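PDB 1QP8: formate dehydrogenase from Pyrobaculum aerophilum, which binds NADPH and probably works as a D-isomer-specific 2-hydroxyacid dehydrogenase, reducing glyoxylate or hydroxypyruvate with a nicotinamide cofactor. Local coordinates for residues A[54-57]-A[62-65]; A[43-48]-A[67-72]; A[222-227]-A[247-252]; A[195-200]-A[204-209]. All blocks are in the same frame, centred on the assembly; numbering follows the deposited sequence.

Contact 1. Residues A[54-57]-A[62-65]; sequences IQVV and DHLP
V56 meets H63 and L64 with its two methyl groups, one for each neighbour. The apolar part is the pair V56 CG2 and L64 CD1, 3.9 Å apart; the two side chains run in opposite senses and meet through these single methyls. The second part sets a methyl against a ring: V56 CG1 comes up to the edge of the imidazole, close to its plane, 4.0 Å from H63 NE2. Because CG1 stands anti to the backbone N of V56 (chi1 -174°), CG2 is left beside that N and the two methyls diverge toward different residues. Polar bonding runs elsewhere. Q55 NE2 donates to V56 O (3.0 Å, nearly straight at 159°), approaching from above the carbonyl plane, while Q55 OE1 accepts from N281. D62 OD2 forms a salt bridge with R240. The side chain of H63 lies about 8 Å from the bound NADPH. Segment 62-65 belongs to the connection from strand 54-55 to its parallel neighbour 75-76, and V75 packs on both V56 and L64. With no hydrogen bond across this contact, the loop rests by van der Waals packing on V56, just past strand 54-55, and the imidazole's weak hydrogen bond goes to S38 O instead.

Contact 2. Residues A[43-48]-A[67-72]; sequences EELAKM and ESIPPH
L45 reaches from helix 42-47 to S68 and I69, and it does nearly all the touching in this contact. Along the helix, E44 turns to other partners: its OE2 is hydrogen-bonded to Y4 OH and its OE1 to T41 N, just before the helix. L45 follows, buried, with CG beside the backbone N and anti to the carbonyl carbon (chi1 -81°), which carries CD1 out to the loop. There CD1 lies against the backbone oxygen S68 O and against I69 CG1, though the modelled spacing to that carbon is doubtfully short; S68 CB stands 4.1 Å from L45 CD1. The leucine meets the isoleucine at a slant. I40 and L51 also pack on L45. Further on, K47 N bonds to E44 O, and M48, a selenomethionine, packs on V32. On the loop, I69 O accepts a hydrogen bond from R297. A helix preceding strand 54-55 is thus laid on the loop that leads to the parallel strand 75-76, consistent with the flavodoxin-like alpha/beta catalytic domain of D-isomer-specific 2-hydroxyacid dehydrogenases.

Contact 3. Residues A[222-227]-A[247-252]; sequences RILKER and AEFFSL
L224 and F249 make the close part of this contact, two buried side chains that run roughly perpendicular. L224 CD1 arrives at the edge of the phenyl ring, near its plane, and sits astride one bond of it, 3.8 Å from F249 CD2 and equally far from F249 CE2. The ring is put there by a first torsion that sets CG beside the backbone N (chi1 -85°), and W238 meets it with a ring plane turned by about 25°. V220 and L221, one turn back along helix 217-226, also pack on F249, while V255 and F230 reach L224. Helices 217-226 and 247-250 are successive crossovers of the Rossmann-type NAD(P)-binding domain: the first leads from strand 205-208 to strand 231-234, the second from there to strand 255-257. The other part is looser. L252 CD1 stands 4.4 Å from L224 CB, and L252 is only partly covered. Beyond it K225 and E248 are exposed; their opposite charges come near without touching, K225 NZ lying 4.9 Å from E248 OE1, and E248 OE2 instead forms a salt bridge with R217. On the far flank of helix 217-226, R222 NE and E226 OE2 form a weak, bent bond within a salt bridge, and R222 also makes a cation-pi contact with Y194.

Contact 4. Residues A[195-200]-A[204-209]; sequences QHLALM and AVFVNV. With NDP (NADPH dihydro-nicotinamide-adenine-dinucleotide phosphate), chain C.
M200, a selenomethionine, spans from A204 to the ring of F206, and its chain can be followed atom by atom. CB touches the methyl of A204, with M200 CB 3.8 Å from A204 CB. CG leads on toward the strand. SE lies in the plane of the F206 ring, at its edge, 5.4 Å from the centroid and 89° off the ring normal, a Met-aromatic contact. A bend at chi3 (-87°) then turns the terminal methyl back to the ring, leaving M200 CE 3.5 Å from F206 CD1 on an oblique approach. L197 CD2 also comes obliquely, on the same side of the ring plane as M200 CE, 3.7 Å from F206 CD1. F206 is held toward both residues because its CG stands anti to its backbone N (chi1 -173°). A type I turn from L197 to M200, closed by M200 N bonding to L197 O, brings both residues to the ring. The contact closes the helix-to-strand half of the beta-alpha-beta unit formed by strand 177-180, helix 194-197 and strand 205-208. V209, just past the strand, belongs to the NADPH site; the modelled approach of its O to the carboxamide N7N is too short to be taken literally. The chemistry is therefore split: apolar and selenium-aromatic packing at the start of the strand, a backbone carbonyl near the carboxamide at its end.

In the fold
All four contacts are centred on buried side chains and none has a hydrogen bond between its segments. Contacts 1 and 2 adjoin in one lobe, contact 1 nested within the loop that contact 2 closes; I54 and L64 of the former pack on L45 and I69 of the latter. Contacts 3 and 4 share the Rossmann-type domain, where I223 packs against 197-198 and R227 NH1 probably hydrogen-bonds to A198 O. Contact 4 is the most uniformly buried and reaches NADPH through V209, and contact 1 approaches the cofactor through H63. Contacts 2 and 3 lie farther out, with charged residues at their margins; contact 3 alone borders the second subunit, through A247 and F250.

Contact 1. Residues A[54-57]-A[62-65]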
# COMPACT_ATOMS: atom_id res chain seq x y z
N ILE A 54 -35.31 -11.08 -0.30
CA ILE A 54 -34.34 -11.21 0.79
C ILE A 54 -33.13 -10.34 0.51
O ILE A 54 -32.33 -10.65 -0.39
CB ILE A 54 -33.85 -12.66 0.97
CG1 ILE A 54 -35.00 -13.54 1.47
CG2 ILE A 54 -32.72 -12.71 1.96
CD1 ILE A 54 -34.62 -15.02 1.66
N GLN A 55 -33.00 -9.25 1.27
CA GLN A 55 -31.87 -8.34 1.12
C GLN A 55 -30.80 -8.75 2.10
O GLN A 55 -31.05 -8.76 3.32
CB GLN A 55 -32.27 -6.90 1.43
CG GLN A 55 -31.10 -5.92 1.37
CD GLN A 55 -30.51 -5.80 -0.02
OE1 GLN A 55 -31.20 -5.39 -0.97
NE2 GLN A 55 -29.23 -6.16 -0.17
N VAL A 56 -29.63 -9.09 1.58
CA VAL A 56 -28.52 -9.49 2.42
C VAL A 56 -27.58 -8.30 2.61
O VAL A 56 -27.33 -7.54 1.69
CB VAL A 56 -27.72 -10.66 1.79
CG1 VAL A 56 -26.65 -11.15 2.77
CG2 VAL A 56 -28.66 -11.80 1.42
N VAL A 57 -27.07 -8.15 3.83
CA VAL A 57 -26.16 -7.06 4.16
C VAL A 57 -24.75 -7.26 3.62
O VAL A 57 -24.09 -6.31 3.20
CB VAL A 57 -26.08 -6.88 5.68
CG1 VAL A 57 -25.38 -5.57 6.02
CG2 VAL A 57 -27.48 -6.90 6.27
N ASP A 62 -22.75 -16.87 -0.86
CA ASP A 62 -22.47 -18.30 -0.78
C ASP A 62 -22.91 -18.90 0.56
O ASP A 62 -23.31 -20.07 0.61
CB ASP A 62 -20.98 -18.54 -0.97
CG ASP A 62 -20.13 -17.74 0.00
OD1 ASP A 62 -20.06 -16.50 -0.15
OD2 ASP A 62 -19.55 -18.37 0.92
N HIS A 63 -22.85 -18.11 1.62
CA HIS A 63 -23.24 -18.60 2.94
C HIS A 63 -24.74 -18.89 3.09
O HIS A 63 -25.16 -19.54 4.05
CB HIS A 63 -22.82 -17.61 4.01
CG HIS A 63 -23.40 -16.25 3.82
ND1 HIS A 63 -23.00 -15.40 2.82
CD2 HIS A 63 -24.40 -15.61 4.48
CE1 HIS A 63 -23.71 -14.29 2.88
NE2 HIS A 63 -24.57 -14.39 3.88
N LEU A 64 -25.56 -18.40 2.17
CA LEU A 64 -27.00 -18.64 2.25
C LEU A 64 -27.41 -20.07 1.94
O LEU A 64 -26.89 -20.68 1.00
CB LEU A 64 -27.74 -17.73 1.28
CG LEU A 64 -27.67 -16.22 1.46
CD1 LEU A 64 -28.48 -15.58 0.32
CD2 LEU A 64 -28.25 -15.81 2.80
N PRO A 65 -28.37 -20.61 2.70
CA PRO A 65 -28.86 -21.98 2.51
C PRO A 65 -29.06 -22.32 1.04
O PRO A 65 -28.61 -23.35 0.58
CB PRO A 65 -30.20 -21.97 3.22
CG PRO A 65 -30.00 -21.01 4.31
CD PRO A 65 -29.19 -19.89 3.69

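Contact 2. Residues A[43-48]-A[67-72]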
# COMPACT_ATOMS: atom_id res chain seq x y z
N GLU A 43 -34.54 -22.98 9.28
CA GLU A 43 -35.58 -22.93 10.31
C GLU A 43 -36.36 -21.64 10.13
O GLU A 43 -37.58 -21.63 10.23
CB GLU A 43 -34.98 -22.99 11.72
CG GLU A 43 -33.50 -23.30 11.79
CD GLU A 43 -33.13 -24.57 11.05
OE1 GLU A 43 -33.75 -25.62 11.33
OE2 GLU A 43 -32.22 -24.52 10.20
N GLU A 44 -35.66 -20.54 9.84
CA GLU A 44 -36.35 -19.26 9.64
C GLU A 44 -37.09 -19.27 8.30
O GLU A 44 -38.22 -18.80 8.21
CB GLU A 44 -35.36 -18.10 9.65
CG GLU A 44 -34.89 -17.67 11.00
CD GLU A 44 -33.56 -16.95 10.93
OE1 GLU A 44 -32.58 -17.57 10.42
OE2 GLU A 44 -33.49 -15.78 11.38
N LEU A 45 -36.45 -19.82 7.27
CA LEU A 45 -37.08 -19.86 5.97
C LEU A 45 -38.41 -20.61 5.95
O LEU A 45 -39.32 -20.26 5.19
CB LEU A 45 -36.12 -20.47 4.94
CG LEU A 45 -35.09 -19.48 4.39
CD1 LEU A 45 -34.27 -20.11 3.30
CD2 LEU A 45 -35.81 -18.27 3.84
N ALA A 46 -38.53 -21.63 6.79
CA ALA A 46 -39.77 -22.40 6.80
C ALA A 46 -40.93 -21.61 7.37
O ALA A 46 -42.09 -21.86 7.02
CB ALA A 46 -39.58 -23.67 7.57
N LYS A 47 -40.63 -20.66 8.24
CA LYS A 47 -41.67 -19.86 8.86
C LYS A 47 -42.17 -18.72 7.98
O LYS A 47 -43.17 -18.08 8.31
CB LYS A 47 -41.18 -19.27 10.17
CG LYS A 47 -40.77 -20.31 11.19
CD LYS A 47 -40.20 -19.63 12.41
CE LYS A 47 -40.20 -20.53 13.63
NZ LYS A 47 -39.84 -19.74 14.85
N MSE A 48 -41.48 -18.47 6.87
CA MSE A 48 -41.85 -17.38 5.97
C MSE A 48 -42.38 -17.81 4.60
O MSE A 48 -41.71 -17.63 3.58
CB MSE A 48 -40.66 -16.43 5.79
CG MSE A 48 -40.42 -15.53 7.00
SE MSE A 48 -38.69 -15.09 7.21
CE MSE A 48 -38.56 -13.66 6.21
N GLU A 67 -30.44 -24.02 -0.85
CA GLU A 67 -31.22 -25.22 -1.08
C GLU A 67 -32.50 -25.19 -0.26
O GLU A 67 -33.34 -26.07 -0.38
CB GLU A 67 -30.40 -26.48 -0.77
CG GLU A 67 -30.21 -26.83 0.71
CD GLU A 67 -29.16 -25.98 1.41
OE1 GLU A 67 -28.07 -25.77 0.83
OE2 GLU A 67 -29.42 -25.53 2.55
N SER A 68 -32.64 -24.16 0.58
CA SER A 68 -33.84 -24.05 1.40
C SER A 68 -34.63 -22.79 1.09
O SER A 68 -35.65 -22.53 1.72
CB SER A 68 -33.46 -24.09 2.89
OG SER A 68 -33.31 -25.42 3.33
N ILE A 69 -34.14 -22.01 0.12
CA ILE A 69 -34.81 -20.79 -0.29
C ILE A 69 -35.67 -21.09 -1.50
O ILE A 69 -35.16 -21.41 -2.57
CB ILE A 69 -33.81 -19.70 -0.75
CG1 ILE A 69 -32.90 -19.28 0.40
CG2 ILE A 69 -34.58 -18.49 -1.31
CD1 ILE A 69 -31.73 -18.43 -0.04
N PRO A 70 -37.00 -20.99 -1.35
CA PRO A 70 -37.89 -21.26 -2.50
C PRO A 70 -37.35 -20.53 -3.73
O PRO A 70 -36.97 -19.37 -3.66
CB PRO A 70 -39.23 -20.73 -2.01
CG PRO A 70 -39.17 -21.03 -0.51
CD PRO A 70 -37.76 -20.64 -0.14
N PRO A 71 -37.29 -21.21 -4.88
CA PRO A 71 -36.80 -20.71 -6.17
C PRO A 71 -37.31 -19.37 -6.69
O PRO A 71 -36.75 -18.83 -7.64
CB PRO A 71 -37.13 -21.85 -7.13
CG PRO A 71 -37.05 -23.05 -6.25
CD PRO A 71 -37.77 -22.60 -5.01
N HIS A 72 -38.35 -18.84 -6.07
CA HIS A 72 -38.95 -17.58 -6.51
C HIS A 72 -38.67 -16.40 -5.59
O HIS A 72 -39.10 -15.29 -5.87
CB HIS A 72 -40.46 -17.74 -6.56
CG HIS A 72 -41.05 -18.02 -5.22
ND1 HIS A 72 -41.37 -19.30 -4.80
CD2 HIS A 72 -41.30 -17.21 -4.17
CE1 HIS A 72 -41.78 -19.25 -3.55
NE2 HIS A 72 -41.75 -18.00 -3.13

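Contact 3. Residues A[222-227]-A[247-252]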
# COMPACT_ATOMS: atom_id res chain seq x y z
N ARG A 222 0.62 -26.62 -0.59
CA ARG A 222 1.70 -27.26 -1.30
C ARG A 222 2.70 -26.31 -1.91
O ARG A 222 3.90 -26.48 -1.75
CB ARG A 222 1.15 -28.16 -2.39
CG ARG A 222 2.20 -28.53 -3.40
CD ARG A 222 1.70 -29.51 -4.40
NE ARG A 222 2.62 -29.57 -5.52
CZ ARG A 222 2.63 -30.54 -6.43
NH1 ARG A 222 1.77 -31.54 -6.35
NH2 ARG A 222 3.52 -30.49 -7.42
N ILE A 223 2.22 -25.30 -2.64
CA ILE A 223 3.17 -24.39 -3.25
C ILE A 223 3.91 -23.59 -2.19
O ILE A 223 5.08 -23.26 -2.36
CB ILE A 223 2.50 -23.42 -4.25
CG1 ILE A 223 3.59 -22.78 -5.11
CG2 ILE A 223 1.73 -22.33 -3.52
CD1 ILE A 223 3.07 -21.81 -6.15
N LEU A 224 3.23 -23.29 -1.08
CA LEU A 224 3.87 -22.54 -0.01
C LEU A 224 5.02 -23.34 0.53
O LEU A 224 6.06 -22.78 0.83
CB LEU A 224 2.88 -22.23 1.10
CG LEU A 224 2.09 -20.95 0.88
CD1 LEU A 224 0.92 -20.89 1.85
CD2 LEU A 224 3.02 -19.78 1.04
N LYS A 225 4.84 -24.66 0.65
CA LYS A 225 5.90 -25.53 1.17
C LYS A 225 7.01 -25.78 0.16
O LYS A 225 8.05 -26.33 0.51
CB LYS A 225 5.34 -26.88 1.60
CG LYS A 225 4.60 -26.87 2.92
CD LYS A 225 3.83 -28.15 3.10
CE LYS A 225 3.06 -28.16 4.41
NZ LYS A 225 2.04 -29.25 4.46
N GLU A 226 6.79 -25.38 -1.09
CA GLU A 226 7.80 -25.58 -2.12
C GLU A 226 8.56 -24.30 -2.43
O GLU A 226 9.77 -24.32 -2.62
CB GLU A 226 7.18 -26.07 -3.43
CG GLU A 226 6.38 -27.35 -3.32
CD GLU A 226 6.01 -27.87 -4.69
OE1 GLU A 226 5.97 -27.04 -5.63
OE2 GLU A 226 5.75 -29.09 -4.83
N ARG A 227 7.84 -23.19 -2.51
CA ARG A 227 8.48 -21.93 -2.82
C ARG A 227 8.53 -21.00 -1.62
O ARG A 227 7.57 -20.30 -1.31
CB ARG A 227 7.78 -21.29 -4.03
CG ARG A 227 7.96 -22.14 -5.28
CD ARG A 227 6.74 -22.22 -6.21
NE ARG A 227 6.74 -21.16 -7.22
CZ ARG A 227 6.21 -21.29 -8.43
NH1 ARG A 227 5.63 -22.43 -8.79
NH2 ARG A 227 6.25 -20.28 -9.28
N ALA A 247 -4.62 -22.89 11.13
CA ALA A 247 -3.42 -22.55 11.87
C ALA A 247 -2.15 -23.06 11.20
O ALA A 247 -1.09 -22.46 11.35
CB ALA A 247 -3.53 -23.11 13.25
N GLU A 248 -2.23 -24.17 10.48
CA GLU A 248 -1.04 -24.67 9.84
C GLU A 248 -0.50 -23.70 8.80
O GLU A 248 0.64 -23.81 8.36
CB GLU A 248 -1.29 -26.02 9.18
CG GLU A 248 -2.44 -26.07 8.23
CD GLU A 248 -2.75 -27.50 7.83
OE1 GLU A 248 -1.92 -28.11 7.13
OE2 GLU A 248 -3.81 -28.01 8.24
N PHE A 249 -1.33 -22.74 8.38
CA PHE A 249 -0.88 -21.76 7.41
C PHE A 249 -0.15 -20.65 8.14
O PHE A 249 0.93 -20.22 7.72
CB PHE A 249 -2.05 -21.16 6.64
CG PHE A 249 -2.48 -21.97 5.43
CD1 PHE A 249 -3.42 -22.99 5.56
CD2 PHE A 249 -1.93 -21.73 4.18
CE1 PHE A 249 -3.79 -23.76 4.46
CE2 PHE A 249 -2.30 -22.49 3.08
CZ PHE A 249 -3.23 -23.50 3.22
N PHE A 250 -0.73 -20.22 9.25
CA PHE A 250 -0.16 -19.14 10.04
C PHE A 250 1.26 -19.40 10.56
O PHE A 250 2.01 -18.46 10.85
CB PHE A 250 -1.11 -18.81 11.19
CG PHE A 250 -2.55 -18.69 10.76
CD1 PHE A 250 -3.58 -19.09 11.61
CD2 PHE A 250 -2.88 -18.26 9.48
CE1 PHE A 250 -4.90 -19.07 11.19
CE2 PHE A 250 -4.19 -18.24 9.05
CZ PHE A 250 -5.22 -18.65 9.91
N SER A 251 1.63 -20.67 10.68
CA SER A 251 2.95 -21.01 11.18
C SER A 251 3.97 -21.09 10.05
O SER A 251 5.16 -21.39 10.28
CB SER A 251 2.92 -22.33 11.92
OG SER A 251 2.56 -23.35 11.01
N LEU A 252 3.52 -20.85 8.82
CA LEU A 252 4.43 -20.86 7.69
C LEU A 252 4.97 -19.44 7.61
O LEU A 252 4.22 -18.47 7.64
CB LEU A 252 3.71 -21.28 6.41
CG LEU A 252 3.46 -22.80 6.36
CD1 LEU A 252 2.38 -23.19 5.35
CD2 LEU A 252 4.78 -23.48 6.04

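Contact 4. Residues A[195-200]-A[204-209]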
# COMPACT_ATOMS: atom_id res chain seq x y z
N GLN A 195 -1.41 -26.06 -9.85
CA GLN A 195 -0.91 -25.92 -11.21
C GLN A 195 -0.96 -24.48 -11.69
O GLN A 195 -0.01 -23.98 -12.29
CB GLN A 195 -1.73 -26.83 -12.12
CG GLN A 195 -3.11 -27.10 -11.55
CD GLN A 195 -3.80 -28.27 -12.21
OE1 GLN A 195 -4.07 -28.25 -13.41
NE2 GLN A 195 -4.08 -29.31 -11.43
N HIS A 196 -2.07 -23.80 -11.41
CA HIS A 196 -2.24 -22.41 -11.83
C HIS A 196 -1.31 -21.51 -11.03
O HIS A 196 -0.57 -20.71 -11.60
CB HIS A 196 -3.69 -21.98 -11.65
CG HIS A 196 -4.67 -22.99 -12.16
ND1 HIS A 196 -5.20 -23.98 -11.35
CD2 HIS A 196 -5.18 -23.20 -13.39
CE1 HIS A 196 -5.99 -24.75 -12.08
NE2 HIS A 196 -5.99 -24.30 -13.32
N LEU A 197 -1.36 -21.65 -9.71
CA LEU A 197 -0.51 -20.86 -8.82
C LEU A 197 0.95 -20.99 -9.26
O LEU A 197 1.68 -20.00 -9.35
CB LEU A 197 -0.65 -21.37 -7.39
CG LEU A 197 -1.98 -21.17 -6.67
CD1 LEU A 197 -1.97 -21.94 -5.35
CD2 LEU A 197 -2.18 -19.68 -6.42
N ALA A 198 1.35 -22.23 -9.55
CA ALA A 198 2.70 -22.55 -9.98
C ALA A 198 3.14 -21.86 -11.27
O ALA A 198 4.31 -21.92 -11.64
CB ALA A 198 2.85 -24.04 -10.13
N LEU A 199 2.21 -21.21 -11.96
CA LEU A 199 2.53 -20.50 -13.19
C LEU A 199 3.09 -19.13 -12.85
O LEU A 199 3.65 -18.43 -13.70
CB LEU A 199 1.28 -20.35 -14.05
CG LEU A 199 0.50 -21.64 -14.36
CD1 LEU A 199 -0.74 -21.30 -15.17
CD2 LEU A 199 1.39 -22.61 -15.11
N MSE A 200 2.93 -18.73 -11.59
CA MSE A 200 3.42 -17.44 -11.15
C MSE A 200 4.91 -17.52 -10.91
O MSE A 200 5.49 -18.60 -10.96
CB MSE A 200 2.71 -17.00 -9.88
CG MSE A 200 1.24 -16.70 -10.05
SE MSE A 200 0.52 -16.00 -8.55
CE MSE A 200 0.10 -17.54 -7.70
N ALA A 204 6.59 -14.73 -6.38
CA ALA A 204 5.29 -14.07 -6.29
C ALA A 204 4.60 -13.95 -4.93
O ALA A 204 4.86 -14.71 -4.00
CB ALA A 204 4.32 -14.71 -7.27
N VAL A 205 3.69 -12.98 -4.89
CA VAL A 205 2.88 -12.64 -3.74
C VAL A 205 1.42 -12.79 -4.16
O VAL A 205 0.94 -12.01 -4.97
CB VAL A 205 3.06 -11.16 -3.39
CG1 VAL A 205 2.03 -10.75 -2.34
CG2 VAL A 205 4.47 -10.89 -2.93
N PHE A 206 0.71 -13.76 -3.60
CA PHE A 206 -0.69 -13.96 -3.96
C PHE A 206 -1.57 -13.41 -2.85
O PHE A 206 -1.54 -13.91 -1.73
CB PHE A 206 -0.99 -15.45 -4.12
CG PHE A 206 -2.36 -15.73 -4.65
CD1 PHE A 206 -2.55 -15.99 -5.99
CD2 PHE A 206 -3.46 -15.69 -3.80
CE1 PHE A 206 -3.84 -16.22 -6.50
CE2 PHE A 206 -4.75 -15.92 -4.29
CZ PHE A 206 -4.94 -16.18 -5.64
N VAL A 207 -2.37 -12.40 -3.15
CA VAL A 207 -3.27 -11.82 -2.16
C VAL A 207 -4.73 -12.28 -2.33
O VAL A 207 -5.32 -12.08 -3.39
CB VAL A 207 -3.23 -10.29 -2.24
CG1 VAL A 207 -4.29 -9.69 -1.33
CG2 VAL A 207 -1.84 -9.79 -1.88
N ASN A 208 -5.32 -12.89 -1.31
CA ASN A 208 -6.72 -13.28 -1.41
C ASN A 208 -7.54 -12.43 -0.47
O ASN A 208 -7.25 -12.36 0.71
CB ASN A 208 -6.95 -14.75 -1.06
CG ASN A 208 -8.39 -15.17 -1.30
OD1 ASN A 208 -9.08 -14.59 -2.14
ND2 ASN A 208 -8.85 -16.18 -0.58
N VAL A 209 -8.58 -11.80 -0.99
CA VAL A 209 -9.39 -10.94 -0.15
C VAL A 209 -10.88 -11.31 -0.27
O VAL A 209 -11.72 -10.80 0.46
CB VAL A 209 -9.11 -9.44 -0.51
CG1 VAL A 209 -9.92 -9.02 -1.71
CG2 VAL A 209 -9.36 -8.56 0.68
PA NDP C . -19.37 -8.09 -7.17
O1A NDP C . -20.16 -9.30 -6.78
O2A NDP C . -19.53 -7.61 -5.78
O5B NDP C . -18.34 -9.17 -7.88
C5B NDP C . -18.65 -9.33 -9.33
C4B NDP C . -17.32 -9.40 -10.16
O4B NDP C . -16.63 -10.71 -10.11
C3B NDP C . -17.54 -9.21 -11.71
O3B NDP C . -16.32 -8.84 -12.33
C2B NDP C . -18.06 -10.61 -12.03
O2B NDP C . -18.29 -11.08 -13.31
C1B NDP C . -17.10 -11.44 -11.27
N9A NDP C . -17.56 -12.77 -11.07
C8A NDP C . -18.60 -13.28 -10.34
N7A NDP C . -18.66 -14.61 -10.41
C5A NDP C . -17.61 -14.94 -11.23
C6A NDP C . -17.13 -16.22 -11.72
N6A NDP C . -17.76 -17.35 -11.36
N1A NDP C . -16.02 -16.20 -12.56
C2A NDP C . -15.44 -14.99 -12.89
N3A NDP C . -15.82 -13.79 -12.49
C4A NDP C . -16.91 -13.84 -11.64
O3 NDP C . -17.94 -7.60 -6.76
PN NDP C . -16.92 -7.34 -5.50
O1N NDP C . -15.63 -6.79 -5.96
O2N NDP C . -17.54 -6.47 -4.45
O5D NDP C . -16.68 -8.84 -4.81
C5D NDP C . -17.69 -9.34 -3.90
C4D NDP C . -17.14 -10.66 -3.34
O4D NDP C . -15.94 -10.40 -2.58
C3D NDP C . -18.14 -11.30 -2.37
O3D NDP C . -19.02 -12.12 -3.10
C2D NDP C . -17.19 -12.03 -1.38
O2D NDP C . -16.95 -13.39 -1.78
C1D NDP C . -15.92 -11.14 -1.34
N1N NDP C . -15.89 -10.19 -0.13
C2N NDP C . -14.78 -10.37 0.77
C3N NDP C . -14.73 -9.50 1.89
C7N NDP C . -13.53 -9.67 2.89
O7N NDP C . -13.38 -8.81 3.74
N7N NDP C . -12.74 -10.77 2.75
C4N NDP C . -15.70 -8.46 2.17
C5N NDP C . -16.75 -8.40 1.18
C6N NDP C . -16.87 -9.19 0.08
P2B NDP C . -19.90 -10.93 -13.83
O1X NDP C . -19.68 -11.56 -15.18
O2X NDP C . -20.65 -11.74 -12.84
O3X NDP C . -20.18 -9.50 -13.79